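Local coordinates for protein MAU2 chromatid cohesion factor homolog (Saccharomyces cerevisiae, PDB 4XDN) that forms a complex with Scc2 that is required for the association of cohesin with chromosomes, and so takes part in sister chromatid cohesion, at residues A530-V533 and S534-R537; V568-L571 and G572-L576; I376-Y379 and K380-L383; T355-L358 and I359-A363; L82-S85 and K86-E90. One frame throughout, in Å; residues are numbered along the deposited sequence.

How the interactions relate
From the N terminus the order is interaction 5 (82-90), 4 (355-363), 3 (376-383), 1 (530-537) and 2 (568-576). Each closes only turns of its own helix, so all five run in series and none nests or crosses. They join up in space as two pairs of successive helices: interactions 4 and 3 lie on helices 339-360 and 369-398, their centres about 10 Å apart, and interactions 1 and 2 on helices 526-543 and 562-575, centres about 12 Å apart. Side chains meet within both pairs. Interaction 5 stands alone, its centre about 68 Å from that of interaction 1, toward the other end of the elongated helical array.

Interaction 1 of 5, residues A530-V533 and S534-R537; sequences AEYV and SKLR
E531 and K535 meet one turn apart on the outer side of helix 526-543, and they meet loosely. The glutamate starts out away from its own backbone N (chi1 173°) and then bends at chi2, which brings OE2 to 3.1 Å from K535 CE. The lysine chain is extended and carries its ammonium past the carboxylate, with NZ 4.1 Å from E531 OE2. The opposite charges are near each other but beyond a salt bridge and probably attract only weakly; the aliphatic end of the lysine makes the closer approach. R537 is similarly exposed. Its chain folds at chi3 and sets NH2 3.7 Å from V533 CG1, an oblique approach to the methyl with no polar bond between them.

The turn itself is regular alpha-helix: S534, K535, L536 and R537 each donate their N-H to the carbonyl four residues back, as in L536 N to Y532 O at 2.9 Å with an N-H...O angle of 158°. This helix is one of the many that make up the mainly helical cohesin-loading-factor fold, and its inner side is where packing closes up. L536 is buried, its CB 3.4 Å from V533 O, and its side chain touches L510 of helix 499-513 and L571 and M575 of helix 562-575. V533 lies against M575 as well. Y532 also packs inward, its ring stacking on W509 and touching L510 and W483, while its CD1 receives K535 CD at 4.3 Å, an oblique aliphatic brush between the packed side and the solvent side.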
loop_
_atom_site.group_PDB
_atom_site.type_symbol
_atom_site.label_atom_id
_atom_site.label_comp_id
_atom_site.label_asym_id
_atom_site.label_seq_id
_atom_site.Cartn_x
_atom_site.Cartn_y
_atom_site.Cartn_z
ATOM N N ALA A 530 -9.056 -31.737 19.195
ATOM C CA ALA A 530 -9.890 -32.158 18.075
ATOM C C ALA A 530 -10.093 -31.014 17.086
ATOM O O ALA A 530 -10.132 -31.228 15.874
ATOM C CB ALA A 530 -11.231 -32.663 18.579
ATOM N N GLU A 531 -10.225 -29.803 17.615
ATOM C CA GLU A 531 -10.400 -28.616 16.789
ATOM C C GLU A 531 -9.216 -28.440 15.842
ATOM O O GLU A 531 -9.390 -28.350 14.629
ATOM C CB GLU A 531 -10.569 -27.374 17.671
ATOM C CG GLU A 531 -10.588 -26.044 16.919
ATOM C CD GLU A 531 -11.795 -25.897 16.013
ATOM O OE1 GLU A 531 -12.928 -26.142 16.483
ATOM O OE2 GLU A 531 -11.615 -25.537 14.831
ATOM N N TYR A 532 -8.013 -28.408 16.402
ATOM C CA TYR A 532 -6.814 -28.165 15.609
ATOM C C TYR A 532 -6.427 -29.377 14.767
ATOM O O TYR A 532 -5.926 -29.225 13.653
ATOM C CB TYR A 532 -5.655 -27.755 16.519
ATOM C CG TYR A 532 -5.683 -26.289 16.885
ATOM C CD1 TYR A 532 -5.228 -25.326 15.994
ATOM C CD2 TYR A 532 -6.170 -25.865 18.114
ATOM C CE1 TYR A 532 -5.252 -23.983 16.318
ATOM C CE2 TYR A 532 -6.196 -24.524 18.447
ATOM C CZ TYR A 532 -5.737 -23.588 17.544
ATOM O OH TYR A 532 -5.759 -22.249 17.865
ATOM N N VAL A 533 -6.656 -30.575 15.295
ATOM C CA VAL A 533 -6.419 -31.794 14.530
ATOM C C VAL A 533 -7.328 -31.817 13.304
ATOM O O VAL A 533 -6.938 -32.294 12.239
ATOM C CB VAL A 533 -6.653 -33.061 15.384
ATOM C CG1 VAL A 533 -6.716 -34.317 14.509
ATOM C CG2 VAL A 533 -5.555 -33.204 16.429
ATOM N N SER A 534 -8.538 -31.294 13.457
ATOM C CA SER A 534 -9.488 -31.241 12.353
ATOM C C SER A 534 -9.052 -30.230 11.293
ATOM O O SER A 534 -9.249 -30.453 10.099
ATOM C CB SER A 534 -10.883 -30.895 12.870
ATOM O OG SER A 534 -11.819 -30.876 11.808
ATOM N N LYS A 535 -8.465 -29.120 11.731
ATOM C CA LYS A 535 -7.924 -28.132 10.803
ATOM C C LYS A 535 -6.752 -28.725 10.032
ATOM O O LYS A 535 -6.605 -28.501 8.828
ATOM C CB LYS A 535 -7.475 -26.869 11.545
ATOM C CG LYS A 535 -8.600 -26.089 12.199
ATOM C CD LYS A 535 -8.096 -24.781 12.794
ATOM C CE LYS A 535 -9.171 -24.099 13.629
ATOM N NZ LYS A 535 -8.761 -22.738 14.075
ATOM N N LEU A 536 -5.917 -29.477 10.739
ATOM C CA LEU A 536 -4.774 -30.143 10.130
ATOM C C LEU A 536 -5.224 -31.088 9.024
ATOM O O LEU A 536 -4.646 -31.105 7.937
ATOM C CB LEU A 536 -3.981 -30.915 11.190
ATOM C CG LEU A 536 -2.864 -31.829 10.684
ATOM C CD1 LEU A 536 -1.768 -31.021 10.004
ATOM C CD2 LEU A 536 -2.299 -32.652 11.830
ATOM N N ARG A 537 -6.262 -31.865 9.309
ATOM C CA ARG A 537 -6.765 -32.855 8.367
ATOM C C ARG A 537 -7.166 -32.200 7.050
ATOM O O ARG A 537 -6.966 -32.767 5.977
ATOM C CB ARG A 537 -7.955 -33.602 8.969
ATOM C CG ARG A 537 -8.183 -34.980 8.373
ATOM C CD ARG A 537 -9.360 -35.679 9.031
ATOM N NE ARG A 537 -9.209 -35.772 10.483
ATOM C CZ ARG A 537 -8.576 -36.755 11.118
ATOM N NH1 ARG A 537 -8.021 -37.754 10.440
ATOM N NH2 ARG A 537 -8.499 -36.740 12.442
#

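Interaction 2 of 5, residues V568-L571 and G572-L576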
loop_
_atom_site.group_PDB
_atom_site.type_symbol
_atom_site.label_atom_id
_atom_site.label_comp_id
_atom_site.label_asym_id
_atom_site.label_seq_id
_atom_site.Cartn_x
_atom_site.Cartn_y
_atom_site.Cartn_z
ATOM N N VAL A 568 3.768 -29.507 7.268
ATOM C CA VAL A 568 2.400 -30.008 7.192
ATOM C C VAL A 568 2.397 -31.503 6.891
ATOM O O VAL A 568 1.630 -32.262 7.483
ATOM C CB VAL A 568 1.576 -29.277 6.116
ATOM C CG1 VAL A 568 0.157 -29.841 6.048
ATOM C CG2 VAL A 568 1.521 -27.799 6.419
ATOM N N ASN A 569 3.251 -31.918 5.962
ATOM C CA ASN A 569 3.367 -33.329 5.627
ATOM C C ASN A 569 3.991 -34.118 6.774
ATOM O O ASN A 569 3.577 -35.243 7.054
ATOM C CB ASN A 569 4.184 -33.509 4.347
ATOM C CG ASN A 569 3.348 -33.313 3.095
ATOM O OD1 ASN A 569 2.762 -34.263 2.573
ATOM N ND2 ASN A 569 3.284 -32.077 2.609
ATOM N N TYR A 570 4.976 -33.522 7.440
ATOM C CA TYR A 570 5.592 -34.135 8.617
ATOM C C TYR A 570 4.558 -34.340 9.715
ATOM O O TYR A 570 4.462 -35.418 10.302
ATOM C CB TYR A 570 6.740 -33.267 9.138
ATOM C CG TYR A 570 7.307 -33.717 10.471
ATOM C CD1 TYR A 570 8.111 -34.846 10.562
ATOM C CD2 TYR A 570 7.050 -33.004 11.633
ATOM C CE1 TYR A 570 8.637 -35.258 11.776
ATOM C CE2 TYR A 570 7.570 -33.407 12.851
ATOM C CZ TYR A 570 8.363 -34.534 12.917
ATOM O OH TYR A 570 8.879 -34.936 14.128
ATOM N N LEU A 571 3.781 -33.294 9.979
ATOM C CA LEU A 571 2.771 -33.325 11.027
ATOM C C LEU A 571 1.644 -34.283 10.655
ATOM O O LEU A 571 1.212 -35.099 11.471
ATOM C CB LEU A 571 2.231 -31.915 11.270
ATOM C CG LEU A 571 1.259 -31.691 12.426
ATOM C CD1 LEU A 571 1.817 -32.215 13.734
ATOM C CD2 LEU A 571 0.954 -30.205 12.539
ATOM N N GLY A 572 1.178 -34.186 9.414
ATOM C CA GLY A 572 0.143 -35.074 8.919
ATOM C C GLY A 572 0.600 -36.520 8.903
ATOM O O GLY A 572 -0.145 -37.420 9.286
ATOM N N GLY A 573 1.832 -36.742 8.459
ATOM C CA GLY A 573 2.390 -38.081 8.396
ATOM C C GLY A 573 2.517 -38.719 9.766
ATOM O O GLY A 573 2.331 -39.924 9.921
ATOM N N ARG A 574 2.832 -37.902 10.765
ATOM C CA ARG A 574 3.016 -38.384 12.129
ATOM C C ARG A 574 1.690 -38.642 12.839
ATOM O O ARG A 574 1.562 -39.611 13.592
ATOM C CB ARG A 574 3.837 -37.378 12.933
ATOM C CG ARG A 574 5.346 -37.529 12.790
ATOM C CD ARG A 574 5.942 -38.410 13.884
ATOM N NE ARG A 574 7.239 -37.909 14.333
ATOM C CZ ARG A 574 7.938 -38.427 15.338
ATOM N NH1 ARG A 574 7.470 -39.470 16.010
ATOM N NH2 ARG A 574 9.108 -37.900 15.674
ATOM N N MET A 575 0.708 -37.777 12.597
ATOM C CA MET A 575 -0.549 -37.806 13.346
ATOM C C MET A 575 -1.694 -38.522 12.631
ATOM O O MET A 575 -2.551 -39.116 13.281
ATOM C CB MET A 575 -0.996 -36.380 13.669
ATOM C CG MET A 575 -0.027 -35.601 14.545
ATOM S SD MET A 575 -0.744 -34.062 15.161
ATOM C CE MET A 575 -1.953 -34.690 16.321
ATOM N N LEU A 576 -1.713 -38.462 11.302
ATOM C CA LEU A 576 -2.887 -38.888 10.538
ATOM C C LEU A 576 -2.692 -40.175 9.734
ATOM O O LEU A 576 -3.669 -40.857 9.426
ATOM C CB LEU A 576 -3.315 -37.759 9.595
ATOM C CG LEU A 576 -3.545 -36.404 10.270
ATOM C CD1 LEU A 576 -3.931 -35.350 9.244
ATOM C CD2 LEU A 576 -4.613 -36.508 11.357
HETATM O O HOH W 1 11.134 -36.612 14.585
#
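The last turns of helix 562-575 hold a buried intrahelical contact in which two i to i+4 side-chain pairs, Y570 with R574 and L571 with M575, flank a G572-G573 step. Y570 and R574 run side by side and point the same way. R574 first lays CG over one ring face of the tyrosine, 4.1 Å above its plane and toward the rim, then bends at chi2 and chi3 to bring its guanidinium beside the phenol oxygen. Y570 OH accepts a weak bond from R574 NE at 3.4 Å. The two planes stand 83° apart, so this is no flat stack; the tyrosine lies at the guanidinium edge. A water bridges the two, 2.8 Å from Y570 OH and accepting from R574 NH2 at 2.6 Å, so the arginine meets the hydroxyl through one weak direct bond and through the water.

The second pair is apolar: M575 SD rests 3.5 Å from L571 CD1, with both chains again alongside. At the glycines the contact is carried by main chain alone, G572 N bonding to V568 O at 2.8 Å and G573 N to N569 O at 2.7 Å. L576 N donates to G572 O.

Around this turn, L571 faces helix 499-513 through I507, L510 and F511, and R574 and M575 touch F517 in a loop. N569 and L576 reach Y540 of helix 526-543, whereas Y570 sets its ring edge-to-face with W610 of helix 601-618.

Interaction 3 of 5, residues I376-Y379 and K380-L383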
loop_
_atom_site.group_PDB
_atom_site.type_symbol
_atom_site.label_atom_id
_atom_site.label_comp_id
_atom_site.label_asym_id
_atom_site.label_seq_id
_atom_site.Cartn_x
_atom_site.Cartn_y
_atom_site.Cartn_z
ATOM N N ILE A 376 7.647 10.786 -8.219
ATOM C CA ILE A 376 9.022 10.317 -8.097
ATOM C C ILE A 376 9.222 9.618 -6.755
ATOM O O ILE A 376 9.959 8.638 -6.657
ATOM C CB ILE A 376 10.021 11.482 -8.235
ATOM C CG1 ILE A 376 10.018 11.999 -9.675
ATOM C CG2 ILE A 376 11.436 11.050 -7.856
ATOM C CD1 ILE A 376 10.640 13.369 -9.835
ATOM N N GLN A 377 8.559 10.132 -5.725
ATOM C CA GLN A 377 8.668 9.573 -4.387
ATOM C C GLN A 377 8.087 8.159 -4.363
ATOM O O GLN A 377 8.628 7.262 -3.711
ATOM C CB GLN A 377 7.951 10.473 -3.378
ATOM C CG GLN A 377 8.478 10.377 -1.954
ATOM C CD GLN A 377 9.808 11.093 -1.760
ATOM O OE1 GLN A 377 10.544 11.342 -2.715
ATOM N NE2 GLN A 377 10.118 11.429 -0.511
ATOM N N THR A 378 6.989 7.967 -5.089
ATOM C CA THR A 378 6.369 6.654 -5.224
ATOM C C THR A 378 7.259 5.726 -6.046
ATOM O O THR A 378 7.378 4.538 -5.741
ATOM C CB THR A 378 4.980 6.759 -5.885
ATOM O OG1 THR A 378 4.092 7.459 -5.009
ATOM C CG2 THR A 378 4.398 5.382 -6.177
ATOM N N TYR A 379 7.875 6.271 -7.091
ATOM C CA TYR A 379 8.820 5.513 -7.901
ATOM C C TYR A 379 9.970 5.013 -7.036
ATOM O O TYR A 379 10.420 3.879 -7.185
ATOM C CB TYR A 379 9.367 6.367 -9.052
ATOM C CG TYR A 379 8.428 6.559 -10.224
ATOM C CD1 TYR A 379 7.594 5.534 -10.655
ATOM C CD2 TYR A 379 8.385 7.767 -10.911
ATOM C CE1 TYR A 379 6.743 5.707 -11.729
ATOM C CE2 TYR A 379 7.535 7.948 -11.985
ATOM C CZ TYR A 379 6.717 6.915 -12.389
ATOM O OH TYR A 379 5.869 7.089 -13.457
ATOM N N LYS A 380 10.441 5.862 -6.129
ATOM C CA LYS A 380 11.547 5.498 -5.253
ATOM C C LYS A 380 11.138 4.391 -4.286
ATOM O O LYS A 380 11.952 3.539 -3.931
ATOM C CB LYS A 380 12.045 6.722 -4.485
ATOM C CG LYS A 380 12.884 7.672 -5.334
ATOM C CD LYS A 380 12.964 9.066 -4.730
ATOM C CE LYS A 380 13.599 9.050 -3.350
ATOM N NZ LYS A 380 13.699 10.420 -2.776
ATOM N N SER A 381 9.876 4.395 -3.871
ATOM C CA SER A 381 9.372 3.350 -2.985
ATOM C C SER A 381 9.363 2.013 -3.715
ATOM O O SER A 381 9.617 0.970 -3.116
ATOM C CB SER A 381 7.968 3.688 -2.478
ATOM O OG SER A 381 7.005 3.549 -3.507
ATOM N N ILE A 382 9.068 2.050 -5.011
ATOM C CA ILE A 382 9.089 0.843 -5.829
ATOM C C ILE A 382 10.510 0.294 -5.891
ATOM O O ILE A 382 10.713 -0.916 -5.796
ATOM C CB ILE A 382 8.557 1.106 -7.256
ATOM C CG1 ILE A 382 7.059 1.415 -7.199
ATOM C CG2 ILE A 382 8.814 -0.102 -8.165
ATOM C CD1 ILE A 382 6.435 1.800 -8.531
ATOM N N LEU A 383 11.490 1.179 -6.047
ATOM C CA LEU A 383 12.891 0.768 -6.008
ATOM C C LEU A 383 13.191 0.098 -4.670
ATOM O O LEU A 383 13.910 -0.899 -4.611
ATOM C CB LEU A 383 13.830 1.960 -6.216
ATOM C CG LEU A 383 13.762 2.721 -7.543
ATOM C CD1 LEU A 383 14.747 3.885 -7.529
ATOM C CD2 LEU A 383 14.042 1.809 -8.730
#
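K380 begins the second half of this helical stretch by meeting both I376 and Q377. Its N-H bonds to I376 O at 2.9 Å, and its CD comes 4.0 Å from I376 CG2. A bend at chi3 then turns the ammonium toward the glutamine, where NZ makes only a weak bond of 3.3 Å to Q377 OE1. Both polar ends have stronger hydrogen-bonding partners on a chain of another protein, so the pair belongs to an interface. S381 follows. Its OG sits between backbone N and carbonyl carbon (chi1 72°), which drops the hydroxyl back onto T378 O; the 2.5 Å between S381 OG and T378 O is suspiciously short and its exact value doubtful. I382 N also donates to T378 O, at 3.1 Å. I382 sends CD1 to the edge of the Y379 ring, 4.4 Å from Y379 CD1, and also reaches I323 of helix 317-331. L383 closes the run: its N donates to Y379 O, and its side chain leans on Y352 and T355.

The tyrosine packs on L358 and I359. A serine hydroxyl bonding to a main-chain carbonyl of the preceding turn is common in alpha-helices; here it occurs within an antiparallel helical hairpin, formed by helices 339-360 and 369-398, whose other side receives a partner protein.

Interaction 4 of 5, residues T355-L358 and I359-A363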
loop_
_atom_site.group_PDB
_atom_site.type_symbol
_atom_site.label_atom_id
_atom_site.label_comp_id
_atom_site.label_asym_id
_atom_site.label_seq_id
_atom_site.Cartn_x
_atom_site.Cartn_y
_atom_site.Cartn_z
ATOM N N THR A 355 11.694 1.329 -13.553
ATOM C CA THR A 355 11.340 2.401 -12.635
ATOM C C THR A 355 12.364 3.531 -12.697
ATOM O O THR A 355 11.999 4.706 -12.668
ATOM C CB THR A 355 11.228 1.872 -11.192
ATOM O OG1 THR A 355 10.188 0.888 -11.130
ATOM C CG2 THR A 355 10.914 2.989 -10.210
ATOM N N GLN A 356 13.642 3.173 -12.785
ATOM C CA GLN A 356 14.701 4.171 -12.910
ATOM C C GLN A 356 14.486 5.044 -14.142
ATOM O O GLN A 356 14.693 6.257 -14.095
ATOM C CB GLN A 356 16.071 3.501 -12.982
ATOM C CG GLN A 356 16.584 2.982 -11.653
ATOM C CD GLN A 356 17.969 2.375 -11.765
ATOM O OE1 GLN A 356 18.259 1.621 -12.697
ATOM N NE2 GLN A 356 18.839 2.712 -10.820
ATOM N N LYS A 357 14.071 4.421 -15.241
ATOM C CA LYS A 357 13.821 5.141 -16.485
ATOM C C LYS A 357 12.570 6.016 -16.387
ATOM O O LYS A 357 12.524 7.104 -16.961
ATOM C CB LYS A 357 13.689 4.160 -17.653
ATOM C CG LYS A 357 15.020 3.633 -18.167
ATOM C CD LYS A 357 14.833 2.690 -19.348
ATOM C CE LYS A 357 15.665 3.118 -20.553
ATOM N NZ LYS A 357 15.160 4.376 -21.182
ATOM N N LEU A 358 11.559 5.540 -15.665
ATOM C CA LEU A 358 10.341 6.316 -15.465
ATOM C C LEU A 358 10.660 7.599 -14.708
ATOM O O LEU A 358 10.126 8.665 -15.020
ATOM C CB LEU A 358 9.290 5.500 -14.712
ATOM C CG LEU A 358 8.635 4.346 -15.479
ATOM C CD1 LEU A 358 7.723 3.545 -14.557
ATOM C CD2 LEU A 358 7.857 4.857 -16.685
ATOM N N ILE A 359 11.536 7.490 -13.716
ATOM C CA ILE A 359 12.006 8.656 -12.979
ATOM C C ILE A 359 12.779 9.590 -13.905
ATOM O O ILE A 359 12.521 10.793 -13.951
ATOM C CB ILE A 359 12.905 8.249 -11.796
ATOM C CG1 ILE A 359 12.097 7.454 -10.770
ATOM C CG2 ILE A 359 13.526 9.479 -11.132
ATOM C CD1 ILE A 359 12.948 6.749 -9.735
ATOM N N LYS A 360 13.726 9.023 -14.644
ATOM C CA LYS A 360 14.592 9.802 -15.519
ATOM C C LYS A 360 13.815 10.510 -16.629
ATOM O O LYS A 360 14.090 11.667 -16.940
ATOM C CB LYS A 360 15.666 8.896 -16.130
ATOM C CG LYS A 360 16.513 9.561 -17.206
ATOM C CD LYS A 360 17.674 8.672 -17.629
ATOM C CE LYS A 360 18.917 8.905 -16.778
ATOM N NZ LYS A 360 19.998 9.583 -17.552
ATOM N N ASN A 361 12.847 9.814 -17.219
ATOM C CA ASN A 361 12.112 10.340 -18.366
ATOM C C ASN A 361 10.755 10.936 -17.993
ATOM O O ASN A 361 9.860 11.028 -18.836
ATOM C CB ASN A 361 11.917 9.236 -19.408
ATOM C CG ASN A 361 13.230 8.651 -19.891
ATOM O OD1 ASN A 361 13.424 7.436 -19.879
ATOM N ND2 ASN A 361 14.144 9.516 -20.314
ATOM N N ILE A 362 10.601 11.345 -16.737
ATOM C CA ILE A 362 9.346 11.944 -16.296
ATOM C C ILE A 362 9.116 13.252 -17.054
ATOM O O ILE A 362 10.041 14.043 -17.243
ATOM C CB ILE A 362 9.331 12.189 -14.770
ATOM C CG1 ILE A 362 7.925 12.587 -14.315
ATOM C CG2 ILE A 362 10.365 13.240 -14.372
ATOM C CD1 ILE A 362 7.729 12.524 -12.818
ATOM N N ALA A 363 7.882 13.463 -17.499
ATOM C CA ALA A 363 7.574 14.562 -18.409
ATOM C C ALA A 363 6.558 15.543 -17.838
ATOM O O ALA A 363 5.863 15.252 -16.865
ATOM C CB ALA A 363 7.060 14.004 -19.729
#
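N361 N donates to K357 O at 2.7 Å with an N-H...O angle of 154°, the shortest of three successive i to i+4 bonds that finish helix 339-360. The two before it, I359 N to T355 O and K360 N to Q356 O, are both 3.0 Å long. Beyond them I362 N makes only a weak 3.4 Å bond to I359 O. N361 is the first residue to leave helical backbone angles, and the chain then runs out extended through I362, so the helix simply unwinds at its C-terminal end before the connection to helix 369-398 of the hairpin.

The side chain of N361 folds back along that of K357. Its OD1 lies 3.1 Å from K357 O, but both are acceptors and no bond joins them, which makes the orientation of the amide uncertain; K357, bent at chi3 and chi4, brings NZ to 3.8 Å from N361 OD1. The packed side mixes polar and apolar groups. I359 CG1 lies against T355 O at 3.3 Å, T355 OG1 is held by V351 O and N322 ND2, and L358 packs on E319 and N322 of helix 317-331, while L358 and I359 both lie against Y379 of helix 369-398.

Interaction 5 of 5, residues L82-S85 and K86-E90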
loop_
_atom_site.group_PDB
_atom_site.type_symbol
_atom_site.label_atom_id
_atom_site.label_comp_id
_atom_site.label_asym_id
_atom_site.label_seq_id
_atom_site.Cartn_x
_atom_site.Cartn_y
_atom_site.Cartn_z
ATOM N N LEU A 82 -18.938 35.465 -11.873
ATOM C CA LEU A 82 -18.338 34.391 -12.659
ATOM C C LEU A 82 -16.843 34.620 -12.857
ATOM O O LEU A 82 -16.044 33.690 -12.744
ATOM C CB LEU A 82 -19.031 34.262 -14.017
ATOM C CG LEU A 82 -20.422 33.621 -14.004
ATOM C CD1 LEU A 82 -21.020 33.641 -15.400
ATOM C CD2 LEU A 82 -20.378 32.192 -13.463
ATOM N N GLU A 83 -16.475 35.861 -13.153
ATOM C CA GLU A 83 -15.075 36.222 -13.301
ATOM C C GLU A 83 -14.342 36.016 -11.984
ATOM O O GLU A 83 -13.240 35.464 -11.952
ATOM C CB GLU A 83 -14.940 37.674 -13.760
ATOM C CG GLU A 83 -15.474 37.927 -15.163
ATOM C CD GLU A 83 -15.619 39.403 -15.482
ATOM O OE1 GLU A 83 -15.447 40.233 -14.564
ATOM O OE2 GLU A 83 -15.907 39.733 -16.653
ATOM N N ASP A 84 -14.965 36.457 -10.896
ATOM C CA ASP A 84 -14.369 36.327 -9.575
ATOM C C ASP A 84 -14.190 34.851 -9.232
ATOM O O ASP A 84 -13.165 34.457 -8.675
ATOM C CB ASP A 84 -15.233 37.029 -8.525
ATOM C CG ASP A 84 -14.568 37.090 -7.164
ATOM O OD1 ASP A 84 -13.342 36.867 -7.086
ATOM O OD2 ASP A 84 -15.272 37.368 -6.172
ATOM N N SER A 85 -15.182 34.042 -9.589
ATOM C CA SER A 85 -15.119 32.601 -9.366
ATOM C C SER A 85 -13.934 31.967 -10.089
ATOM O O SER A 85 -13.135 31.256 -9.484
ATOM C CB SER A 85 -16.414 31.929 -9.825
ATOM O OG SER A 85 -17.496 32.262 -8.975
ATOM N N LYS A 86 -13.831 32.230 -11.386
ATOM C CA LYS A 86 -12.794 31.625 -12.215
ATOM C C LYS A 86 -11.404 32.032 -11.743
ATOM O O LYS A 86 -10.535 31.179 -11.548
ATOM C CB LYS A 86 -12.992 32.022 -13.679
ATOM C CG LYS A 86 -12.108 31.272 -14.668
ATOM C CD LYS A 86 -12.378 29.770 -14.640
ATOM C CE LYS A 86 -11.753 29.054 -15.827
ATOM N NZ LYS A 86 -10.274 28.962 -15.727
ATOM N N VAL A 87 -11.202 33.333 -11.553
ATOM C CA VAL A 87 -9.915 33.859 -11.109
ATOM C C VAL A 87 -9.517 33.284 -9.752
ATOM O O VAL A 87 -8.375 32.862 -9.559
ATOM C CB VAL A 87 -9.938 35.403 -11.017
ATOM C CG1 VAL A 87 -8.659 35.935 -10.364
ATOM C CG2 VAL A 87 -10.115 36.017 -12.403
ATOM N N THR A 88 -10.460 33.273 -8.816
ATOM C CA THR A 88 -10.185 32.794 -7.468
ATOM C C THR A 88 -9.808 31.318 -7.480
ATOM O O THR A 88 -8.866 30.912 -6.802
ATOM C CB THR A 88 -11.399 33.006 -6.545
ATOM O OG1 THR A 88 -11.697 34.405 -6.472
ATOM C CG2 THR A 88 -11.118 32.483 -5.138
ATOM N N PHE A 89 -10.539 30.523 -8.256
ATOM C CA PHE A 89 -10.280 29.090 -8.348
ATOM C C PHE A 89 -8.891 28.802 -8.923
ATOM O O PHE A 89 -8.152 27.983 -8.377
ATOM C CB PHE A 89 -11.351 28.402 -9.202
ATOM C CG PHE A 89 -12.716 28.337 -8.552
ATOM C CD1 PHE A 89 -12.859 28.370 -7.172
ATOM C CD2 PHE A 89 -13.857 28.230 -9.332
ATOM C CE1 PHE A 89 -14.113 28.305 -6.587
ATOM C CE2 PHE A 89 -15.110 28.166 -8.750
ATOM C CZ PHE A 89 -15.237 28.202 -7.377
ATOM N N GLU A 90 -8.537 29.472 -10.017
ATOM C CA GLU A 90 -7.226 29.278 -10.631
ATOM C C GLU A 90 -6.118 29.699 -9.675
ATOM O O GLU A 90 -5.112 29.001 -9.530
ATOM C CB GLU A 90 -7.113 30.066 -11.934
ATOM C CG GLU A 90 -7.931 29.501 -13.076
ATOM C CD GLU A 90 -7.780 30.310 -14.345
ATOM O OE1 GLU A 90 -6.650 30.393 -14.869
ATOM O OE2 GLU A 90 -8.791 30.870 -14.817
#
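Helix 81-98 packs among the N-terminal helices of the array, and near its start D84 and T88 form a threonine-to-carbonyl contact over one turn. T88 OG1 points away from its own carbonyl carbon (chi1 -61°), back along the helix, and bonds to D84 O at 2.6 Å. T88 N meets the same oxygen at 3.0 Å. The two donors arrive from opposite faces of the carbonyl plane, so D84 O is clasped between them. D84 OD1 also comes within 3.0 Å of T88 OG1. K74 completes this cluster, making a salt bridge to D84 OD1 and a hydrogen bond with T88 OG1, while D84 OD2 pairs with R115.

One residue on, F89 leans back over S85. Its N bonds to S85 O, and the ring lays one face on that oxygen, offset toward the rim, with CG 3.1 Å from S85 O; F89 CE2 touches S85 CB at 4.1 Å. The ring also makes a cation-pi contact with R131 and meets an aromatic ring of another protein chain edge-to-face. On a further side K86, bent at chi2 and chi4, reaches E90: K86 NZ forms a salt bridge with E90 OE2 at 2.6 Å, from above the carboxylate plane (65° out of it), and R40, Q37 and Y33 hold the same carboxylate.

With each carboxylate met by basic partners, D84 and E90 are probably kept ionised despite their burial. The fixed charges, together with a salt bridge from E83 to a basic side chain of the other protein, tie this helix to helices 29-45, 53-76 and 102-119 and to the partner chain.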